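Local coordinates for glutathione S-transferase (Rhodospirillum rubrum F11, PDB 4O7H), which probably catalyses the conjugation of glutathione to electrophilic substrates, as glutathione transferases of its family do, and forms a two-chain assembly, at residues A85-R88 with A89-R93; E189-A192 with L193-R197; P198-R201 with P202-E206. One frame throughout, in Å; residues are numbered along the deposited sequence.

Contact 1 (A85-R88 with A89-R93)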
loop_
_atom_site.group_PDB
_atom_site.type_symbol
_atom_site.label_atom_id
_atom_site.label_comp_id
_atom_site.label_asym_id
_atom_site.label_seq_id
_atom_site.Cartn_x
_atom_site.Cartn_y
_atom_site.Cartn_z
ATOM N N ALA A 85 20.086 2.634 -4.991
ATOM C CA ALA A 85 19.106 1.861 -4.207
ATOM C C ALA A 85 18.622 2.584 -2.965
ATOM O O ALA A 85 17.450 2.501 -2.587
ATOM C CB ALA A 85 19.670 0.504 -3.833
ATOM N N ALA A 86 19.529 3.251 -2.265
ATOM C CA ALA A 86 19.185 3.980 -1.052
ATOM C C ALA A 86 18.214 5.119 -1.293
ATOM O O ALA A 86 17.334 5.364 -0.474
ATOM C CB ALA A 86 20.446 4.525 -0.364
ATOM N N MET A 87 18.375 5.821 -2.407
ATOM C CA MET A 87 17.493 6.919 -2.726
ATOM C C MET A 87 16.134 6.352 -3.077
ATOM O O MET A 87 15.113 6.833 -2.587
ATOM C CB MET A 87 17.997 7.725 -3.898
ATOM C CG MET A 87 16.945 8.709 -4.381
ATOM S SD MET A 87 17.658 9.935 -5.461
ATOM C CE MET A 87 16.191 10.938 -5.639
ATOM N N ARG A 88 16.135 5.323 -3.918
ATOM C CA ARG A 88 14.844 4.675 -4.319
ATOM C C ARG A 88 14.087 4.177 -3.093
ATOM O O ARG A 88 12.854 4.300 -3.010
ATOM C CB ARG A 88 15.098 3.542 -5.301
ATOM C CG ARG A 88 15.633 4.054 -6.606
ATOM C CD ARG A 88 16.382 3.011 -7.348
ATOM N NE ARG A 88 15.515 2.007 -7.883
ATOM C CZ ARG A 88 14.946 2.054 -9.078
ATOM N NH1 ARG A 88 15.124 3.105 -9.860
ATOM N NH2 ARG A 88 14.198 1.035 -9.483
ATOM N N ALA A 89 14.805 3.623 -2.113
ATOM C CA ALA A 89 14.169 3.184 -0.882
ATOM C C ALA A 89 13.523 4.346 -0.104
ATOM O O ALA A 89 12.495 4.145 0.533
ATOM C CB ALA A 89 15.185 2.465 -0.005
ATOM N N GLU A 90 14.157 5.523 -0.097
ATOM C CA GLU A 90 13.618 6.699 0.583
ATOM C C GLU A 90 12.357 7.186 -0.145
ATOM O O GLU A 90 11.326 7.526 0.484
ATOM C CB GLU A 90 14.696 7.794 0.663
ATOM C CG GLU A 90 14.257 9.107 1.260
ATOM C CD GLU A 90 13.839 9.056 2.721
ATOM O OE1 GLU A 90 14.032 8.017 3.395
ATOM O OE2 GLU A 90 13.283 10.078 3.218
ATOM N N VAL A 91 12.423 7.189 -1.468
ATOM C CA VAL A 91 11.214 7.522 -2.255
ATOM C C VAL A 91 10.067 6.580 -1.874
ATOM O O VAL A 91 8.911 7.025 -1.617
ATOM C CB VAL A 91 11.469 7.445 -3.764
ATOM C CG1 VAL A 91 10.157 7.639 -4.523
ATOM C CG2 VAL A 91 12.477 8.496 -4.185
ATOM N N ARG A 92 10.343 5.285 -1.874
ATOM C CA ARG A 92 9.304 4.285 -1.580
ATOM C C ARG A 92 8.770 4.373 -0.135
ATOM O O ARG A 92 7.541 4.206 0.110
ATOM C CB ARG A 92 9.765 2.881 -1.960
ATOM C CG ARG A 92 9.951 2.698 -3.441
ATOM C CD ARG A 92 10.058 1.251 -3.812
ATOM N NE ARG A 92 10.288 0.976 -5.232
ATOM C CZ ARG A 92 11.462 0.685 -5.794
ATOM N NH1 ARG A 92 12.596 0.678 -5.108
ATOM N NH2 ARG A 92 11.495 0.377 -7.058
ATOM N N ARG A 93 9.663 4.673 0.818
ATOM C CA ARG A 93 9.269 4.950 2.184
ATOM C C ARG A 93 8.241 6.058 2.236
ATOM O O ARG A 93 7.223 5.926 2.919
ATOM C CB ARG A 93 10.509 5.322 3.070
ATOM C CG ARG A 93 10.142 5.590 4.523
ATOM C CD ARG A 93 11.346 6.091 5.336
ATOM N NE ARG A 93 11.716 7.483 5.056
ATOM C CZ ARG A 93 11.066 8.517 5.576
ATOM N NH1 ARG A 93 10.006 8.316 6.362
ATOM N NH2 ARG A 93 11.465 9.739 5.291
HETATM O O HOH W 1 13.064 -1.638 -9.117
#
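The first turns of the long helix 85-119 bring Arg-88 and Arg-92 side by side at the dimer interface. Their side chains are one helical turn apart and point the same way. The guanidinium planes are turned 77° from each other, and Arg-88 NH2 comes to 3.7 Å from Arg-92 NH2. In both residues CG is anti to the carbonyl carbon. The Arg-92 chain then runs extended from CG to NE, whereas Arg-88 bends at chi3 (72°). The two arginines share one acidic partner. Arg-88 NE and Arg-92 NH1 both form salt bridges with Glu-73 of the second subunit, and Arg-92 NH2 has another with Glu-69 of its own chain. Water 1 links the pair: it accepts from Arg-88 NH2 at 2.9 Å, in the guanidinium plane, and only weakly from Arg-92 NH2.

The backbone beneath is regular alpha helix. Val-91 N donates to Met-87 O at 2.9 Å with an N-H...O angle of 168°, and Arg-92 N donates to Arg-88 O at 2.9 Å. On another side of the helix the Val-91 side chain packs on Ala-155 and Thr-160.

Glu-90 and Arg-93, three residues apart, form a salt bridge. Arg-93 grips the carboxylate side-on, with NE 2.9 Å from Glu-90 OE1 and NH2 2.8 Å from Glu-90 OE2. Glu-90 OE2 is met on its syn side, though somewhat out of the carboxylate plane, and OE1 from above that plane. Arg-151 also bridges to OE2. Ala-89 packs on Ile-61 of the second subunit. The arrangement is that of a helix start at the subunit interface of a GST dimer.

Contact 2 (E189-A192 with L193-R197); sequences EWYA and LVKSR
The last turns of helix 185-195 are held by i to i+4 bonds, of which Lys-195 N to Tyr-191 O is the shortest at 2.8 Å and nearly straight, with an N-H...O angle of 168°. Val-194 N reaches Trp-190 O at 3.1 Å.

Trp-190 and Val-194 point the same way from successive turns. The methyl CG2 of Val-194 sits over one face of the indole, offset toward the rim, in a CH-pi contact 4.1 Å from the centroid of the five-membered ring. It touches NE1 and CE2 of the tryptophan. With CG1 of Val-194 anti to the backbone N (chi1 177°), CG2 is turned over the indole. The indole N-H is used elsewhere: NE1 donates to Asp-163, which pins the ring's orientation.

This is the buried side of a helix in the all-helical C-terminal domain of the GST fold. Trp-190 fits against helix 161-175 at Ala-166 and Leu-170, and against helix 127-150 at Ile-144 and Ile-148.

Tyr-191 and Lys-195 cross obliquely. The lysine CB lies over one face of the phenol ring, near its rim, and CD approaches Tyr-191 CE2 at 3.8 Å. Lys-195 CG stands between the backbone N and the carbonyl carbon (chi1 87°), and the chain bends again at chi3. Its ammonium end leaves the ring, donates to the carbonyl oxygens of Tyr-217 and Asp-219 near the C-terminus, and makes a cation-pi contact with Phe-222.

Ser-196, in one of its two conformers, turns its hydroxyl back to the helix end. There OG donates to Ala-192 O at 2.8 Å, nearly in line with the carbonyl, while the bond from Ser-196 N to that oxygen is long and weak.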
loop_
_atom_site.group_PDB
_atom_site.type_symbol
_atom_site.label_atom_id
_atom_site.label_comp_id
_atom_site.label_asym_id
_atom_site.label_seq_id
_atom_site.Cartn_x
_atom_site.Cartn_y
_atom_site.Cartn_z
ATOM N N GLU A 189 4.739 26.388 0.309
ATOM C CA GLU A 189 5.619 26.749 -0.793
ATOM C C GLU A 189 5.973 25.568 -1.673
ATOM O O GLU A 189 6.044 25.704 -2.862
ATOM C CB GLU A 189 6.880 27.467 -0.296
ATOM C CG GLU A 189 6.567 28.924 0.072
ATOM C CD GLU A 189 5.568 29.601 -0.906
ATOM O OE1 GLU A 189 5.901 29.791 -2.128
ATOM O OE2 GLU A 189 4.405 29.924 -0.470
ATOM N N TRP A 190 6.222 24.415 -1.054
ATOM C CA TRP A 190 6.516 23.200 -1.790
ATOM C C TRP A 190 5.325 22.791 -2.643
ATOM O O TRP A 190 5.468 22.451 -3.825
ATOM C CB TRP A 190 6.950 22.081 -0.822
ATOM C CG TRP A 190 6.738 20.672 -1.440
ATOM C CD1 TRP A 190 7.575 20.005 -2.219
ATOM C CD2 TRP A 190 5.592 19.839 -1.273
ATOM N NE1 TRP A 190 7.063 18.780 -2.566
ATOM C CE2 TRP A 190 5.815 18.670 -2.010
ATOM C CE3 TRP A 190 4.392 19.992 -0.597
ATOM C CZ2 TRP A 190 4.860 17.667 -2.102
ATOM C CZ3 TRP A 190 3.434 19.024 -0.699
ATOM C CH2 TRP A 190 3.676 17.855 -1.431
ATOM N N TYR A 191 4.121 22.872 -2.078
ATOM C CA TYR A 191 2.927 22.491 -2.844
ATOM C C TYR A 191 2.717 23.437 -4.006
ATOM O O TYR A 191 2.321 23.039 -5.065
ATOM C CB TYR A 191 1.689 22.413 -1.964
ATOM C CG TYR A 191 0.423 21.957 -2.677
ATOM C CD1 TYR A 191 0.230 20.627 -3.001
ATOM C CD2 TYR A 191 -0.506 22.858 -3.101
ATOM C CE1 TYR A 191 -0.907 20.216 -3.657
ATOM C CE2 TYR A 191 -1.649 22.461 -3.742
ATOM C CZ TYR A 191 -1.850 21.126 -4.021
ATOM O OH TYR A 191 -3.013 20.726 -4.699
ATOM N N ALA A 192 2.967 24.719 -3.800
ATOM C CA ALA A 192 2.852 25.674 -4.903
ATOM C C ALA A 192 3.763 25.344 -6.050
ATOM O O ALA A 192 3.391 25.544 -7.200
ATOM C CB ALA A 192 3.154 27.078 -4.359
ATOM N N LEU A 193 4.965 24.858 -5.736
ATOM C CA LEU A 193 5.874 24.423 -6.774
ATOM C C LEU A 193 5.353 23.213 -7.526
ATOM O O LEU A 193 5.362 23.201 -8.787
ATOM C CB LEU A 193 7.240 24.117 -6.238
ATOM C CG LEU A 193 8.114 25.260 -5.774
ATOM C CD1 LEU A 193 9.375 24.620 -5.194
ATOM C CD2 LEU A 193 8.429 26.141 -6.959
ATOM N N VAL A 194 4.777 22.248 -6.804
ATOM C CA VAL A 194 4.277 21.071 -7.523
ATOM C C VAL A 194 3.054 21.423 -8.351
ATOM O O VAL A 194 2.916 20.980 -9.502
ATOM C CB VAL A 194 3.979 19.891 -6.560
ATOM C CG1 VAL A 194 3.393 18.719 -7.357
ATOM C CG2 VAL A 194 5.251 19.490 -5.808
ATOM N N LYS A 195 2.142 22.163 -7.742
ATOM C CA LYS A 195 0.847 22.478 -8.407
ATOM C C LYS A 195 0.997 23.321 -9.679
ATOM O O LYS A 195 0.091 23.316 -10.535
ATOM C CB LYS A 195 -0.147 23.104 -7.442
ATOM C CG LYS A 195 -0.049 24.593 -7.306
ATOM C CD LYS A 195 -1.134 25.181 -6.356
ATOM C CE LYS A 195 -2.580 25.168 -6.825
ATOM N NZ LYS A 195 -3.426 25.959 -5.892
ATOM N N SER A 196 2.144 23.998 -9.792
ATOM C CA SER A 196 2.488 24.861 -10.925
ATOM C C SER A 196 3.133 24.125 -12.098
ATOM O O SER A 196 3.439 24.731 -13.113
ATOM C CB SER A 196 3.440 25.963 -10.444
ATOM O OG SER A 196 2.783 26.905 -9.600
ATOM N N ARG A 197 3.389 22.826 -11.949
ATOM C CA ARG A 197 3.959 22.036 -13.037
ATOM C C ARG A 197 2.868 21.659 -14.029
ATOM O O ARG A 197 1.733 21.437 -13.655
ATOM C CB ARG A 197 4.651 20.787 -12.478
ATOM C CG ARG A 197 5.733 21.064 -11.487
ATOM C CD ARG A 197 6.361 19.823 -10.888
ATOM N NE ARG A 197 7.105 18.995 -11.815
ATOM C CZ ARG A 197 8.391 19.118 -12.103
ATOM N NH1 ARG A 197 9.116 20.059 -11.505
ATOM N NH2 ARG A 197 8.976 18.253 -12.949
#

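Contact 3 (P198-R201 with P202-E206); sequences PSFR and PLLTE
Arg-201 O is gripped by two backbone N-H groups, from Leu-204 and Thr-205. Leu-204 N is 2.9 Å from Arg-201 O but stands well above the carbonyl plane. Thr-205 N, 3.0 Å from the same oxygen, lies nearly on the line of the C=O bond. Thr-205 OG1 adds a weak third bond. The threonine hydroxyl is brought there by its position between the backbone N and the carbonyl carbon (chi1 62°). One carbonyl thus takes an i+3 and an i+4 bond as the 3-10 turn passes into the helix. Before it, Arg-201 N donates to Pro-198 O at 3.1 Å across the 3-10 turn, and Pro-202 has no N-H to give.

The Phe-200 ring carries the apolar side. Leu-203 CD2 sits over one face, 3.8 Å from the ring centroid and 16° off the normal, as a CH-pi contact. Leu-204 meets the same ring differently. Its CD2 approaches at the edge, near the ring plane, 3.9 Å from Phe-200 CD2. Both leucines cross the phenylalanine at about a right angle. Their two CD2 methyls hold the ring from face and edge. Ala-167 and Ser-171 of helix 161-175 also touch it.

Leu-203 reaches Val-18 of helix 11-22 as well as Cys-168. Ser-199 OG hydrogen-bonds Glu-22, and Glu-206 forms a salt bridge with Arg-17. Residues 198-206 thus form a 3-10 turn leading into a short helix, wedged where the C-terminal helical domain of a GST meets helix 11-22 of its thioredoxin-like domain.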
loop_
_atom_site.group_PDB
_atom_site.type_symbol
_atom_site.label_atom_id
_atom_site.label_comp_id
_atom_site.label_asym_id
_atom_site.label_seq_id
_atom_site.Cartn_x
_atom_site.Cartn_y
_atom_site.Cartn_z
ATOM N N PRO A 198 3.201 21.568 -15.318
ATOM C CA PRO A 198 2.193 21.248 -16.316
ATOM C C PRO A 198 1.499 19.920 -16.051
ATOM O O PRO A 198 0.329 19.764 -16.359
ATOM C CB PRO A 198 2.971 21.270 -17.641
ATOM C CG PRO A 198 4.184 22.057 -17.370
ATOM C CD PRO A 198 4.483 22.065 -15.891
ATOM N N SER A 199 2.217 18.980 -15.410
ATOM C CA SER A 199 1.645 17.643 -15.130
ATOM C C SER A 199 0.488 17.756 -14.170
ATOM O O SER A 199 -0.376 16.886 -14.125
ATOM C CB SER A 199 2.692 16.742 -14.515
ATOM O OG SER A 199 3.203 17.345 -13.344
ATOM N N PHE A 200 0.459 18.824 -13.388
ATOM C CA PHE A 200 -0.621 18.985 -12.400
ATOM C C PHE A 200 -1.883 19.654 -12.946
ATOM O O PHE A 200 -2.927 19.689 -12.282
ATOM C CB PHE A 200 -0.130 19.796 -11.194
ATOM C CG PHE A 200 -0.554 19.225 -9.846
ATOM C CD1 PHE A 200 0.058 18.088 -9.340
ATOM C CD2 PHE A 200 -1.549 19.847 -9.099
ATOM C CE1 PHE A 200 -0.325 17.581 -8.116
ATOM C CE2 PHE A 200 -1.950 19.334 -7.860
ATOM C CZ PHE A 200 -1.311 18.216 -7.367
ATOM N N ARG A 201 -1.780 20.268 -14.111
ATOM C CA ARG A 201 -2.826 21.171 -14.603
ATOM C C ARG A 201 -4.220 20.520 -14.659
ATOM O O ARG A 201 -5.182 21.139 -14.205
ATOM C CB ARG A 201 -2.452 21.773 -15.958
ATOM C CG ARG A 201 -3.458 22.855 -16.360
ATOM C CD ARG A 201 -3.192 23.437 -17.742
ATOM N NE ARG A 201 -2.440 24.684 -17.642
ATOM C CZ ARG A 201 -1.110 24.801 -17.713
ATOM N NH1 ARG A 201 -0.322 23.740 -17.923
ATOM N NH2 ARG A 201 -0.559 26.009 -17.584
ATOM N N PRO A 202 -4.387 19.290 -15.173
ATOM C CA PRO A 202 -5.739 18.724 -15.189
ATOM C C PRO A 202 -6.371 18.553 -13.801
ATOM O O PRO A 202 -7.560 18.679 -13.609
ATOM C CB PRO A 202 -5.545 17.317 -15.832
ATOM C CG PRO A 202 -4.293 17.403 -16.554
ATOM C CD PRO A 202 -3.416 18.389 -15.822
ATOM N N LEU A 203 -5.542 18.283 -12.796
ATOM C CA LEU A 203 -6.075 18.168 -11.441
ATOM C C LEU A 203 -6.635 19.488 -10.949
ATOM O O LEU A 203 -7.554 19.514 -10.133
ATOM C CB LEU A 203 -4.980 17.740 -10.444
ATOM C CG LEU A 203 -4.583 16.280 -10.440
ATOM C CD1 LEU A 203 -4.114 15.812 -11.790
ATOM C CD2 LEU A 203 -3.504 16.071 -9.374
ATOM N N LEU A 204 -6.084 20.569 -11.458
ATOM C CA LEU A 204 -6.542 21.909 -11.052
ATOM C C LEU A 204 -7.748 22.358 -11.797
ATOM O O LEU A 204 -8.579 23.081 -11.218
ATOM C CB LEU A 204 -5.438 22.963 -11.177
ATOM C CG LEU A 204 -4.195 22.641 -10.368
ATOM C CD1 LEU A 204 -3.249 23.833 -10.502
ATOM C CD2 LEU A 204 -4.517 22.359 -8.911
ATOM N N THR A 205 -7.873 21.974 -13.053
ATOM C CA THR A 205 -8.972 22.509 -13.892
ATOM C C THR A 205 -10.233 21.675 -13.916
ATOM O O THR A 205 -11.330 22.178 -14.153
ATOM C CB THR A 205 -8.483 22.757 -15.321
ATOM O OG1 THR A 205 -8.058 21.544 -15.924
ATOM C CG2 THR A 205 -7.294 23.703 -15.326
ATOM N N GLU A 206 -10.101 20.376 -13.699
ATOM C CA GLU A 206 -11.267 19.500 -13.735
ATOM C C GLU A 206 -12.042 19.592 -12.408
ATOM O O GLU A 206 -11.508 19.959 -11.359
ATOM C CB GLU A 206 -10.810 18.050 -14.084
ATOM C CG GLU A 206 -10.188 17.941 -15.458
ATOM C CD GLU A 206 -9.675 16.526 -15.801
ATOM O OE1 GLU A 206 -10.007 15.594 -15.029
ATOM O OE2 GLU A 206 -8.995 16.419 -16.836
#

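Contacts 2 and 3 are neighbours, in series along the chain, about 12 Å apart centre to centre. They touch directly: Tyr-191 OH lies 3.6 Å from Phe-200 CE2, and Lys-195 O lies 3.4 Å from Leu-204 CD1. Glu-22 joins them further, since it takes both Arg-197 and Ser-199. Tyr-217 serves both too, through its carbonyl to Lys-195 and its hydroxyl to Leu-203 O. Contact 1 stands apart, its centre about 22 Å from that of contact 2 and about 27 Å from that of contact 3. It faces the second subunit, whereas no other chain touches contacts 2 and 3. Contact 3 lies beside helix 11-22 of the thioredoxin-like domain, the domain that binds glutathione in this family.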